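Long-range contacts in UDP-glucose:anthocyanidin 3-O-glucosyltransferase (Clitoria ternatea, PDB 4REL), which is a plant glycosyltransferase of the GT-B superfamily, built of two Rossmann-like domains that face each other across a cleft: residues Q328-S333 / E351-V357; G382-E386 / S398-I402; G89-R94 / V117-V123; K52-P56 / Q243-P247. One frame throughout, in Å; residues are numbered along the deposited sequence.

Contact 1. Residues Q328-S333 / E351-V357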
loop_
_atom_site.group_PDB
_atom_site.type_symbol
_atom_site.label_atom_id
_atom_site.label_comp_id
_atom_site.label_asym_id
_atom_site.label_seq_id
_atom_site.Cartn_x
_atom_site.Cartn_y
_atom_site.Cartn_z
ATOM N N GLN A 328 -5.569 13.604 1.518
ATOM C CA GLN A 328 -4.990 12.909 2.669
ATOM C C GLN A 328 -3.532 13.273 2.931
ATOM O O GLN A 328 -3.146 13.450 4.079
ATOM C CB GLN A 328 -5.163 11.394 2.547
ATOM C CG GLN A 328 -4.591 10.621 3.734
ATOM C CD GLN A 328 -4.917 9.152 3.683
ATOM O OE1 GLN A 328 -6.007 8.735 4.075
ATOM N NE2 GLN A 328 -3.973 8.352 3.203
ATOM N N SER A 329 -2.743 13.412 1.861
ATOM C CA SER A 329 -1.338 13.798 1.972
ATOM C C SER A 329 -1.209 15.089 2.755
ATOM O O SER A 329 -0.375 15.208 3.655
ATOM C CB SER A 329 -0.725 14.007 0.578
ATOM O OG SER A 329 -0.738 12.808 -0.171
ATOM N N HIS A 330 -2.049 16.059 2.402
ATOM C CA HIS A 330 -2.023 17.356 3.060
ATOM C C HIS A 330 -2.596 17.268 4.462
ATOM O O HIS A 330 -2.122 17.957 5.372
ATOM C CB HIS A 330 -2.798 18.386 2.243
ATOM C CG HIS A 330 -2.058 18.871 1.035
ATOM N ND1 HIS A 330 -1.997 18.151 -0.139
ATOM C CD2 HIS A 330 -1.343 20.002 0.824
ATOM C CE1 HIS A 330 -1.277 18.820 -1.024
ATOM N NE2 HIS A 330 -0.870 19.945 -0.465
ATOM N N VAL A 331 -3.619 16.437 4.643
ATOM C CA VAL A 331 -4.202 16.271 5.978
ATOM C C VAL A 331 -3.201 15.638 6.931
ATOM O O VAL A 331 -2.996 16.126 8.042
ATOM C CB VAL A 331 -5.516 15.467 5.955
ATOM C CG1 VAL A 331 -5.962 15.099 7.385
ATOM C CG2 VAL A 331 -6.611 16.264 5.240
ATOM N N LEU A 332 -2.544 14.570 6.487
ATOM C CA LEU A 332 -1.574 13.888 7.343
ATOM C C LEU A 332 -0.329 14.739 7.605
ATOM O O LEU A 332 0.361 14.551 8.608
ATOM C CB LEU A 332 -1.219 12.503 6.788
ATOM C CG LEU A 332 -2.276 11.416 7.051
ATOM C CD1 LEU A 332 -1.939 10.124 6.316
ATOM C CD2 LEU A 332 -2.414 11.161 8.560
ATOM N N SER A 333 -0.062 15.706 6.736
ATOM C CA SER A 333 1.065 16.606 6.965
ATOM C C SER A 333 0.679 17.856 7.749
ATOM O O SER A 333 1.523 18.724 7.986
ATOM C CB SER A 333 1.741 16.995 5.643
ATOM O OG SER A 333 0.844 17.670 4.789
ATOM N N GLU A 351 2.311 7.416 4.513
ATOM C CA GLU A 351 2.036 8.836 4.685
ATOM C C GLU A 351 2.016 9.193 6.165
ATOM O O GLU A 351 2.484 10.260 6.564
ATOM C CB GLU A 351 0.704 9.225 4.020
ATOM C CG GLU A 351 0.773 9.262 2.492
ATOM C CD GLU A 351 -0.552 9.612 1.829
ATOM O OE1 GLU A 351 -1.582 9.701 2.524
ATOM O OE2 GLU A 351 -0.563 9.789 0.595
ATOM N N SER A 352 1.474 8.304 6.983
ATOM C CA SER A 352 1.398 8.604 8.411
ATOM C C SER A 352 2.788 8.669 9.045
ATOM O O SER A 352 3.114 9.625 9.760
ATOM C CB SER A 352 0.530 7.575 9.125
ATOM O OG SER A 352 -0.030 8.128 10.307
ATOM N N VAL A 353 3.622 7.668 8.782
ATOM C CA VAL A 353 4.924 7.639 9.447
ATOM C C VAL A 353 5.852 8.725 8.915
ATOM O O VAL A 353 6.684 9.248 9.653
ATOM C CB VAL A 353 5.616 6.251 9.394
ATOM C CG1 VAL A 353 4.753 5.191 10.090
ATOM C CG2 VAL A 353 5.927 5.846 7.962
ATOM N N SER A 354 5.703 9.085 7.646
ATOM C CA SER A 354 6.573 10.113 7.088
ATOM C C SER A 354 6.211 11.493 7.635
ATOM O O SER A 354 7.004 12.425 7.555
ATOM C CB SER A 354 6.561 10.095 5.554
ATOM O OG SER A 354 5.267 10.348 5.052
ATOM N N ASN A 355 5.020 11.611 8.220
ATOM C CA ASN A 355 4.571 12.878 8.785
ATOM C C ASN A 355 4.556 12.933 10.313
ATOM O O ASN A 355 4.131 13.934 10.895
ATOM C CB ASN A 355 3.189 13.240 8.232
ATOM C CG ASN A 355 3.252 13.727 6.806
ATOM O OD1 ASN A 355 3.799 14.796 6.531
ATOM N ND2 ASN A 355 2.689 12.953 5.883
ATOM N N GLY A 356 5.015 11.865 10.959
ATOM C CA GLY A 356 5.068 11.809 12.414
ATOM C C GLY A 356 3.706 11.689 13.089
ATOM O O GLY A 356 3.527 12.119 14.226
ATOM N N VAL A 357 2.737 11.095 12.405
ATOM C CA VAL A 357 1.413 10.953 13.002
ATOM C C VAL A 357 1.237 9.542 13.549
ATOM O O VAL A 357 1.328 8.567 12.796
ATOM C CB VAL A 357 0.296 11.263 11.999
ATOM C CG1 VAL A 357 -1.073 11.049 12.659
ATOM C CG2 VAL A 357 0.428 12.688 11.511
HETATM O O HOH W 1 2.254 13.966 3.179
#
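Gln328 and Glu351 meet amide to carboxylate, with their planes 85° apart. Gln328 NE2 donates to Glu351 OE1 at 2.8 Å, and the bond is close to straight at 169°. The oxygen lies in the plane of the amide, but the nitrogen sits above the plane of the carboxylate. The Gln328 side chain is extended, with CG anti to the backbone N, and this carries the amide out to Glu351. Its other end, OE1, is hydrogen-bonded to Tyr268. Both ends of the amide are therefore used, which fixes its rotation. Ser329 OG donates to the second carboxylate oxygen, Glu351 OE2, at 3.1 Å, also from above the plane. Asn347 binds that same oxygen. The carboxylate is thus gripped by three side chains, an arrangement that would probably favour its charged form.

The two segments belong to the PSPG box, the signature sequence of plant glycosyltransferases. They lie on helices 328-332 and 346-354 of the C-terminal Rossmann-like domain, before and after strand 337-342.

Leu332 points at the second helix and crosses Glu351 at about a right angle. Its CD1 rests on Glu351 CB at 3.6 Å. The other methyl, CD2, faces Val357 CG1, and Phe340 of strand 337-342 touches both residues. Asn355 closes the far end. Its ND2 donates to Glu351 O, one turn back, at 2.8 Å. A water accepts from the same ND2 and donates to Ser329 O. Asn355 OD1 lies 3.1 Å from Ser333 CB, and Gly356 turns the chain out of the helix in a Schellman motif.

Contact 2. Residues G382-E386 / S398-I402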
loop_
_atom_site.group_PDB
_atom_site.type_symbol
_atom_site.label_atom_id
_atom_site.label_comp_id
_atom_site.label_asym_id
_atom_site.label_seq_id
_atom_site.Cartn_x
_atom_site.Cartn_y
_atom_site.Cartn_z
ATOM N N GLY A 382 2.054 3.476 17.478
ATOM C CA GLY A 382 0.609 3.373 17.512
ATOM C C GLY A 382 0.134 2.165 18.284
ATOM O O GLY A 382 0.945 1.436 18.866
ATOM N N VAL A 383 -1.183 1.966 18.291
ATOM C CA VAL A 383 -1.794 0.816 18.964
ATOM C C VAL A 383 -2.809 0.165 18.039
ATOM O O VAL A 383 -3.402 0.819 17.174
ATOM C CB VAL A 383 -2.490 1.195 20.298
ATOM C CG1 VAL A 383 -1.468 1.657 21.333
ATOM C CG2 VAL A 383 -3.546 2.261 20.077
ATOM N N ILE A 384 -2.986 -1.137 18.199
ATOM C CA ILE A 384 -4.119 -1.793 17.576
ATOM C C ILE A 384 -5.292 -1.492 18.497
ATOM O O ILE A 384 -5.150 -1.579 19.723
ATOM C CB ILE A 384 -3.888 -3.306 17.457
ATOM C CG1 ILE A 384 -2.724 -3.570 16.490
ATOM C CG2 ILE A 384 -5.180 -4.005 17.026
ATOM C CD1 ILE A 384 -2.220 -5.026 16.480
ATOM N N VAL A 385 -6.434 -1.115 17.924
ATOM C CA VAL A 385 -7.528 -0.586 18.720
ATOM C C VAL A 385 -7.884 -1.598 19.790
ATOM O O VAL A 385 -7.810 -2.808 19.565
ATOM C CB VAL A 385 -8.762 -0.186 17.851
ATOM C CG1 VAL A 385 -9.478 -1.426 17.313
ATOM C CG2 VAL A 385 -9.715 0.708 18.643
ATOM N N GLU A 386 -8.183 -1.096 20.983
ATOM C CA GLU A 386 -8.467 -1.963 22.115
ATOM C C GLU A 386 -9.724 -2.749 21.780
ATOM O O GLU A 386 -10.769 -2.156 21.497
ATOM C CB GLU A 386 -8.664 -1.130 23.383
ATOM C CG GLU A 386 -8.921 -1.955 24.639
ATOM C CD GLU A 386 -9.036 -1.091 25.887
ATOM O OE1 GLU A 386 -8.171 -0.209 26.087
ATOM O OE2 GLU A 386 -9.996 -1.291 26.664
ATOM N N SER A 398 -8.509 4.258 23.220
ATOM C CA SER A 398 -7.357 4.415 22.324
ATOM C C SER A 398 -7.150 5.874 21.932
ATOM O O SER A 398 -6.009 6.345 21.842
ATOM C CB SER A 398 -7.509 3.545 21.075
ATOM O OG SER A 398 -7.506 2.168 21.436
ATOM N N LEU A 399 -8.251 6.584 21.688
ATOM C CA LEU A 399 -8.179 8.000 21.327
ATOM C C LEU A 399 -7.563 8.796 22.463
ATOM O O LEU A 399 -6.705 9.645 22.235
ATOM C CB LEU A 399 -9.568 8.551 20.985
ATOM C CG LEU A 399 -10.154 8.116 19.639
ATOM C CD1 LEU A 399 -11.649 8.409 19.570
ATOM C CD2 LEU A 399 -9.440 8.862 18.538
ATOM N N ASN A 400 -7.980 8.514 23.698
ATOM C CA ASN A 400 -7.417 9.240 24.833
ATOM C C ASN A 400 -5.941 8.952 25.048
ATOM O O ASN A 400 -5.156 9.862 25.330
ATOM C CB ASN A 400 -8.205 8.951 26.112
ATOM C CG ASN A 400 -9.429 9.830 26.243
ATOM O OD1 ASN A 400 -9.348 10.960 26.728
ATOM N ND2 ASN A 400 -10.573 9.314 25.818
ATOM N N LEU A 401 -5.576 7.681 24.916
ATOM C CA LEU A 401 -4.198 7.248 25.103
ATOM C C LEU A 401 -3.252 8.035 24.209
ATOM O O LEU A 401 -2.291 8.635 24.694
ATOM C CB LEU A 401 -4.064 5.752 24.815
ATOM C CG LEU A 401 -2.633 5.213 24.815
ATOM C CD1 LEU A 401 -2.038 5.360 26.204
ATOM C CD2 LEU A 401 -2.613 3.762 24.382
ATOM N N ILE A 402 -3.545 8.054 22.910
ATOM C CA ILE A 402 -2.661 8.700 21.941
ATOM C C ILE A 402 -2.754 10.230 21.965
ATOM O O ILE A 402 -1.734 10.917 21.925
ATOM C CB ILE A 402 -2.950 8.207 20.512
ATOM C CG1 ILE A 402 -2.819 6.676 20.419
ATOM C CG2 ILE A 402 -2.049 8.912 19.497
ATOM C CD1 ILE A 402 -1.445 6.133 20.768
#
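Val383 stands at the centre of this contact and reaches across to Leu401, Ser398 and Ile402. Its CB is directed at the helix, and the two methyls part from there. CG1 is anti to the carbonyl carbon (chi1 -66°). It ends against Leu401 CD2 at 3.9 Å, and the two side chains meet at a slant. CG2 lies between the backbone N and the carbonyl carbon. From there it faces the Ser398 hydroxyl, with OG 4.2 Å from CG2. On its other flank is Ile402 CD1, in a looser apolar contact at 4.5 Å from the same methyl. Gln376 of helix 368-378 and Ile411 of helix 409-425 also touch Val383.

Further along the chain, Ser398 OG is the polar point of the contact. It lies 3.8 Å from Val385 CG2 and accepts a weak hydrogen bond from Glu386 N. That bond is long, 3.4 Å from Glu386 N to Ser398 OG, but fairly straight at 161°. The same hydroxyl makes a weak bond to Gly394 O, one turn earlier in its helix. Two weak bonds thus hold a buried hydroxyl beside valine methyls.

Strand 382-384 is bound on one side by strand 359-361, through backbone bonds of Val383 to Met359 and Cys361. Ile360 of that strand touches both Ser398 and Ile402. The axes of strand 382-384 and helix segment 398-402 come within 9.6 Å and run nearly antiparallel, 164° apart. This is the usual layering of a Rossmann-like domain, with a helix packed back over the edge strand of a parallel sheet.

Contact 3. Residues G89-R94 / V117-V123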
loop_
_atom_site.group_PDB
_atom_site.type_symbol
_atom_site.label_atom_id
_atom_site.label_comp_id
_atom_site.label_asym_id
_atom_site.label_seq_id
_atom_site.Cartn_x
_atom_site.Cartn_y
_atom_site.Cartn_z
ATOM N N GLY A 89 -3.910 -14.655 -17.958
ATOM C CA GLY A 89 -2.647 -15.325 -18.214
ATOM C C GLY A 89 -1.628 -14.511 -18.984
ATOM O O GLY A 89 -1.842 -13.333 -19.284
ATOM N N PRO A 90 -0.493 -15.143 -19.307
ATOM C CA PRO A 90 0.578 -14.406 -19.978
ATOM C C PRO A 90 0.201 -13.982 -21.395
ATOM O O PRO A 90 0.732 -12.988 -21.871
ATOM C CB PRO A 90 1.744 -15.404 -19.982
ATOM C CG PRO A 90 1.102 -16.764 -19.824
ATOM C CD PRO A 90 -0.089 -16.513 -18.937
ATOM N N ASP A 91 -0.702 -14.696 -22.059
ATOM C CA ASP A 91 -1.059 -14.280 -23.417
ATOM C C ASP A 91 -1.716 -12.904 -23.484
ATOM O O ASP A 91 -1.477 -12.142 -24.420
ATOM C CB ASP A 91 -1.895 -15.338 -24.129
ATOM C CG ASP A 91 -1.053 -16.495 -24.606
ATOM O OD1 ASP A 91 0.169 -16.288 -24.807
ATOM O OD2 ASP A 91 -1.603 -17.599 -24.772
ATOM N N ASN A 92 -2.531 -12.574 -22.491
ATOM C CA ASN A 92 -3.101 -11.238 -22.421
ATOM C C ASN A 92 -1.997 -10.207 -22.212
ATOM O O ASN A 92 -2.009 -9.133 -22.816
ATOM C CB ASN A 92 -4.127 -11.171 -21.290
ATOM C CG ASN A 92 -4.866 -9.847 -21.235
ATOM O OD1 ASN A 92 -5.190 -9.246 -22.265
ATOM N ND2 ASN A 92 -5.156 -9.390 -20.023
ATOM N N LEU A 93 -1.030 -10.534 -21.362
ATOM C CA LEU A 93 0.095 -9.632 -21.152
ATOM C C LEU A 93 0.899 -9.449 -22.428
ATOM O O LEU A 93 1.380 -8.342 -22.719
ATOM C CB LEU A 93 1.004 -10.139 -20.028
ATOM C CG LEU A 93 0.323 -10.426 -18.697
ATOM C CD1 LEU A 93 1.397 -10.886 -17.696
ATOM C CD2 LEU A 93 -0.379 -9.186 -18.188
ATOM N N ARG A 94 1.044 -10.521 -23.206
ATOM C CA ARG A 94 1.811 -10.450 -24.451
ATOM C C ARG A 94 1.094 -9.629 -25.514
ATOM O O ARG A 94 1.708 -9.147 -26.453
ATOM C CB ARG A 94 2.141 -11.852 -24.984
ATOM C CG ARG A 94 3.065 -12.650 -24.072
ATOM C CD ARG A 94 3.349 -14.048 -24.617
ATOM N NE ARG A 94 4.273 -14.784 -23.758
ATOM C CZ ARG A 94 3.958 -15.877 -23.065
ATOM N NH1 ARG A 94 2.733 -16.393 -23.129
ATOM N NH2 ARG A 94 4.880 -16.453 -22.307
ATOM N N VAL A 117 1.526 -9.805 -10.384
ATOM C CA VAL A 117 1.310 -10.218 -11.772
ATOM C C VAL A 117 2.383 -11.235 -12.134
ATOM O O VAL A 117 3.295 -10.973 -12.920
ATOM C CB VAL A 117 1.308 -9.021 -12.744
ATOM C CG1 VAL A 117 0.869 -9.469 -14.147
ATOM C CG2 VAL A 117 0.358 -7.949 -12.231
ATOM N N THR A 118 2.278 -12.415 -11.542
ATOM C CA THR A 118 3.346 -13.398 -11.682
ATOM C C THR A 118 3.462 -13.939 -13.104
ATOM O O THR A 118 4.528 -14.403 -13.500
ATOM C CB THR A 118 3.178 -14.560 -10.699
ATOM O OG1 THR A 118 1.941 -15.223 -10.978
ATOM C CG2 THR A 118 3.164 -14.034 -9.254
ATOM N N SER A 119 2.377 -13.876 -13.874
ATOM C CA SER A 119 2.440 -14.295 -15.281
ATOM C C SER A 119 3.441 -13.461 -16.087
ATOM O O SER A 119 3.931 -13.905 -17.127
ATOM C CB SER A 119 1.060 -14.234 -15.942
ATOM O OG SER A 119 0.226 -15.267 -15.444
ATOM N N SER A 120 3.741 -12.252 -15.621
ATOM C CA SER A 120 4.693 -11.412 -16.346
ATOM C C SER A 120 6.122 -11.940 -16.258
ATOM O O SER A 120 6.963 -11.597 -17.086
ATOM C CB SER A 120 4.602 -9.937 -15.917
ATOM O OG SER A 120 5.041 -9.759 -14.587
ATOM N N LEU A 121 6.408 -12.788 -15.269
ATOM C CA LEU A 121 7.721 -13.418 -15.226
ATOM C C LEU A 121 7.874 -14.394 -16.385
ATOM O O LEU A 121 8.946 -14.477 -16.998
ATOM C CB LEU A 121 7.950 -14.123 -13.879
ATOM C CG LEU A 121 9.162 -15.061 -13.801
ATOM C CD1 LEU A 121 10.479 -14.339 -14.016
ATOM C CD2 LEU A 121 9.156 -15.768 -12.443
ATOM N N LEU A 122 6.803 -15.122 -16.695
ATOM C CA LEU A 122 6.810 -16.037 -17.834
ATOM C C LEU A 122 7.049 -15.260 -19.117
ATOM O O LEU A 122 7.777 -15.719 -20.013
ATOM C CB LEU A 122 5.481 -16.786 -17.942
ATOM C CG LEU A 122 5.089 -17.724 -16.814
ATOM C CD1 LEU A 122 3.706 -18.313 -17.091
ATOM C CD2 LEU A 122 6.134 -18.819 -16.663
ATOM N N VAL A 123 6.444 -14.076 -19.197
ATOM C CA VAL A 123 6.598 -13.210 -20.367
ATOM C C VAL A 123 8.056 -12.774 -20.490
ATOM O O VAL A 123 8.643 -12.809 -21.575
ATOM C CB VAL A 123 5.675 -11.971 -20.275
ATOM C CG1 VAL A 123 5.974 -10.973 -21.394
ATOM C CG2 VAL A 123 4.217 -12.400 -20.346
HETATM O O HOH W 2 6.471 -12.904 -24.116
#
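Val117 O, the carbonyl of a residue whose side chain packs on Leu93, accepts two hydrogen bonds from Ser120. Ser120 OG reaches Val117 O at 2.7 Å, almost in line with the carbonyl bond. Ser120 N reaches it at 3.0 Å. The hydroxyl stands between its backbone N and carbonyl carbon (chi1 68°), which turns it back to Val117 O. Trp131 NE1 is a further partner of this buried hydroxyl.

No direct hydrogen bond joins the two segments, and the packing is mostly apolar. Leu93 CD1 is pushed against the backbone of Ser119 and Ser120. It lies 3.4 Å from Ser120 N and 3.9 Å from Val117 CG1, and it also touches the CB atoms of Ser119 and Ser120. Pro90 lies along the other flank. Its CD faces Ser119 OG at 3.7 Å, its CG meets Leu122 CD1, and its CB lies 3.9 Å from Val123 CG2. That valine methyl is shared, since Leu93 CB also rests on it.

Arg94 is modelled in two conformers. In one of them its extended chain passes Val123, with CG2 over one face of the guanidinium. There NH1 forms a salt bridge to Asp91 OD1, but the arrangement is only one of two.

The short helix axes approach to 8.5 Å and cross at -63°. Both helices pack on the parallel sheet of the N-terminal Rossmann-like domain. Leu93 touches Ile64 of strand 59-64, Leu93 and Ser120 share Phe10 of strand 6-10, and Val123 leans on Ile111 of strand 110-114.

Contact 4. Residues K52-P56 / Q243-P247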
loop_
_atom_site.group_PDB
_atom_site.type_symbol
_atom_site.label_atom_id
_atom_site.label_comp_id
_atom_site.label_asym_id
_atom_site.label_seq_id
_atom_site.Cartn_x
_atom_site.Cartn_y
_atom_site.Cartn_z
ATOM N N LYS A 52 -6.949 12.502 -15.809
ATOM C CA LYS A 52 -6.760 13.926 -15.526
ATOM C C LYS A 52 -5.300 14.345 -15.657
ATOM O O LYS A 52 -4.930 15.465 -15.304
ATOM C CB LYS A 52 -7.228 14.232 -14.098
ATOM C CG LYS A 52 -8.539 13.562 -13.688
ATOM C CD LYS A 52 -9.737 14.463 -13.960
ATOM C CE LYS A 52 -11.055 13.713 -13.814
ATOM N NZ LYS A 52 -11.276 13.208 -12.430
ATOM N N ARG A 53 -4.482 13.449 -16.194
ATOM C CA ARG A 53 -3.046 13.475 -15.951
ATOM C C ARG A 53 -2.208 13.634 -17.229
ATOM O O ARG A 53 -2.443 12.950 -18.221
ATOM C CB ARG A 53 -2.694 12.178 -15.212
ATOM C CG ARG A 53 -1.262 11.990 -14.781
ATOM C CD ARG A 53 -1.165 10.795 -13.836
ATOM N NE ARG A 53 -1.099 11.198 -12.431
ATOM C CZ ARG A 53 -1.778 10.622 -11.442
ATOM N NH1 ARG A 53 -2.595 9.607 -11.683
ATOM N NH2 ARG A 53 -1.646 11.066 -10.200
ATOM N N HIS A 54 -1.243 14.553 -17.206
ATOM C CA HIS A 54 -0.277 14.684 -18.301
ATOM C C HIS A 54 0.942 13.804 -18.018
ATOM O O HIS A 54 1.439 13.762 -16.891
ATOM C CB HIS A 54 0.163 16.139 -18.480
ATOM C CG HIS A 54 1.224 16.331 -19.525
ATOM N ND1 HIS A 54 2.563 16.439 -19.216
ATOM C CD2 HIS A 54 1.138 16.449 -20.871
ATOM C CE1 HIS A 54 3.258 16.608 -20.328
ATOM N NE2 HIS A 54 2.416 16.618 -21.346
ATOM N N ILE A 55 1.423 13.094 -19.031
ATOM C CA ILE A 55 2.584 12.237 -18.829
ATOM C C ILE A 55 3.706 12.593 -19.789
ATOM O O ILE A 55 3.440 13.067 -20.898
ATOM C CB ILE A 55 2.222 10.749 -18.964
ATOM C CG1 ILE A 55 1.644 10.462 -20.346
ATOM C CG2 ILE A 55 1.224 10.353 -17.883
ATOM C CD1 ILE A 55 1.411 8.991 -20.607
ATOM N N PRO A 56 4.962 12.385 -19.357
ATOM C CA PRO A 56 6.120 12.666 -20.210
ATOM C C PRO A 56 6.081 11.904 -21.526
ATOM O O PRO A 56 5.395 10.885 -21.652
ATOM C CB PRO A 56 7.316 12.207 -19.356
ATOM C CG PRO A 56 6.740 11.424 -18.237
ATOM C CD PRO A 56 5.376 11.984 -18.003
ATOM N N GLN A 243 5.334 15.067 -10.603
ATOM C CA GLN A 243 4.476 14.760 -11.751
ATOM C C GLN A 243 3.344 13.790 -11.403
ATOM O O GLN A 243 2.365 13.674 -12.144
ATOM C CB GLN A 243 5.297 14.235 -12.935
ATOM C CG GLN A 243 4.532 14.214 -14.261
ATOM C CD GLN A 243 5.430 14.393 -15.476
ATOM O OE1 GLN A 243 6.576 13.943 -15.489
ATOM N NE2 GLN A 243 4.910 15.058 -16.504
ATOM N N LEU A 244 3.469 13.095 -10.276
ATOM C CA LEU A 244 2.403 12.189 -9.855
ATOM C C LEU A 244 1.195 12.990 -9.372
ATOM O O LEU A 244 0.046 12.614 -9.604
ATOM C CB LEU A 244 2.883 11.259 -8.738
ATOM C CG LEU A 244 1.900 10.167 -8.303
ATOM C CD1 LEU A 244 1.658 9.171 -9.425
ATOM C CD2 LEU A 244 2.410 9.457 -7.056
ATOM N N LEU A 245 1.473 14.105 -8.707
ATOM C CA LEU A 245 0.433 14.888 -8.055
ATOM C C LEU A 245 -0.468 15.634 -9.035
ATOM O O LEU A 245 0.001 16.236 -10.006
ATOM C CB LEU A 245 1.051 15.859 -7.045
ATOM C CG LEU A 245 1.793 15.180 -5.889
ATOM C CD1 LEU A 245 3.289 15.232 -6.104
ATOM C CD2 LEU A 245 1.435 15.799 -4.550
ATOM N N LEU A 246 -1.769 15.576 -8.770
ATOM C CA LEU A 246 -2.743 16.367 -9.506
ATOM C C LEU A 246 -3.375 17.371 -8.548
ATOM O O LEU A 246 -4.150 16.980 -7.672
ATOM C CB LEU A 246 -3.818 15.463 -10.118
ATOM C CG LEU A 246 -3.317 14.430 -11.136
ATOM C CD1 LEU A 246 -4.427 13.484 -11.584
ATOM C CD2 LEU A 246 -2.676 15.114 -12.342
ATOM N N PRO A 247 -3.017 18.661 -8.696
ATOM C CA PRO A 247 -3.586 19.779 -7.933
ATOM C C PRO A 247 -5.094 19.633 -7.786
ATOM O O PRO A 247 -5.788 19.387 -8.774
ATOM C CB PRO A 247 -3.250 20.983 -8.807
ATOM C CG PRO A 247 -1.932 20.620 -9.400
ATOM C CD PRO A 247 -1.958 19.119 -9.614
#
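Two irregular segments run past each other in opposite directions, with Arg53 CA 7.1 Å from Leu246 CA and Ile55 CA 7.7 Å from Gln243 CA. The first is the loop between helix 43-50 and strand 59-64 in the N-terminal Rossmann-like domain. The second lies in the stretch that links the two domains of the GT-B fold, after strand 233-235. Arg53 carries the contact. Its CG is anti to the backbone N, and a bend at chi3 (-100°) swings the guanidinium between two leucines. Leu244 CD1 covers one face. Leu246 covers the opposite one, with CD1 3.8 Å above the plane and over its centre. Gln243 O lies at the edge. NH2 donates to Leu244 O, but the modelled 2.4 Å between them is too short to be trusted in detail. NH1 is bound to Leu49 O, so the group is held from its own side too. Leu246 also reaches Lys52, with CD1 3.8 Å from Lys52 CB. Leu22 of helix 18-31 touches Arg53, and Leu26 touches Pro56 and Gln243. At the far end the Gln243 amide meets Pro56, its OE1 3.4 Å from Pro56 CD, while NE2 lies at the edge of the His54 ring, 3.8 Å from ND1.

In the fold
Along the chain, contact 3 is nested inside the long loop closed by contact 4, and contacts 1 and 2 follow in series. Contact 3 packs helices 89-104 and 119-127 on the seven-stranded sheet of the N-terminal domain. Contacts 1 and 2 lie in the C-terminal domain, against or at the edge of its six-stranded sheet, with centres about 18 Å apart. Contact 3 lies across the chain's centre from both, about 36 Å from contact 1 and 43 Å from contact 2, centre to centre. Contact 4 ties the interdomain linker to the N-terminal domain. Its nearest atoms come within about 5 Å of contact 1, without touching. Both halves of the GT-B fold are thus represented, together with the linker between them.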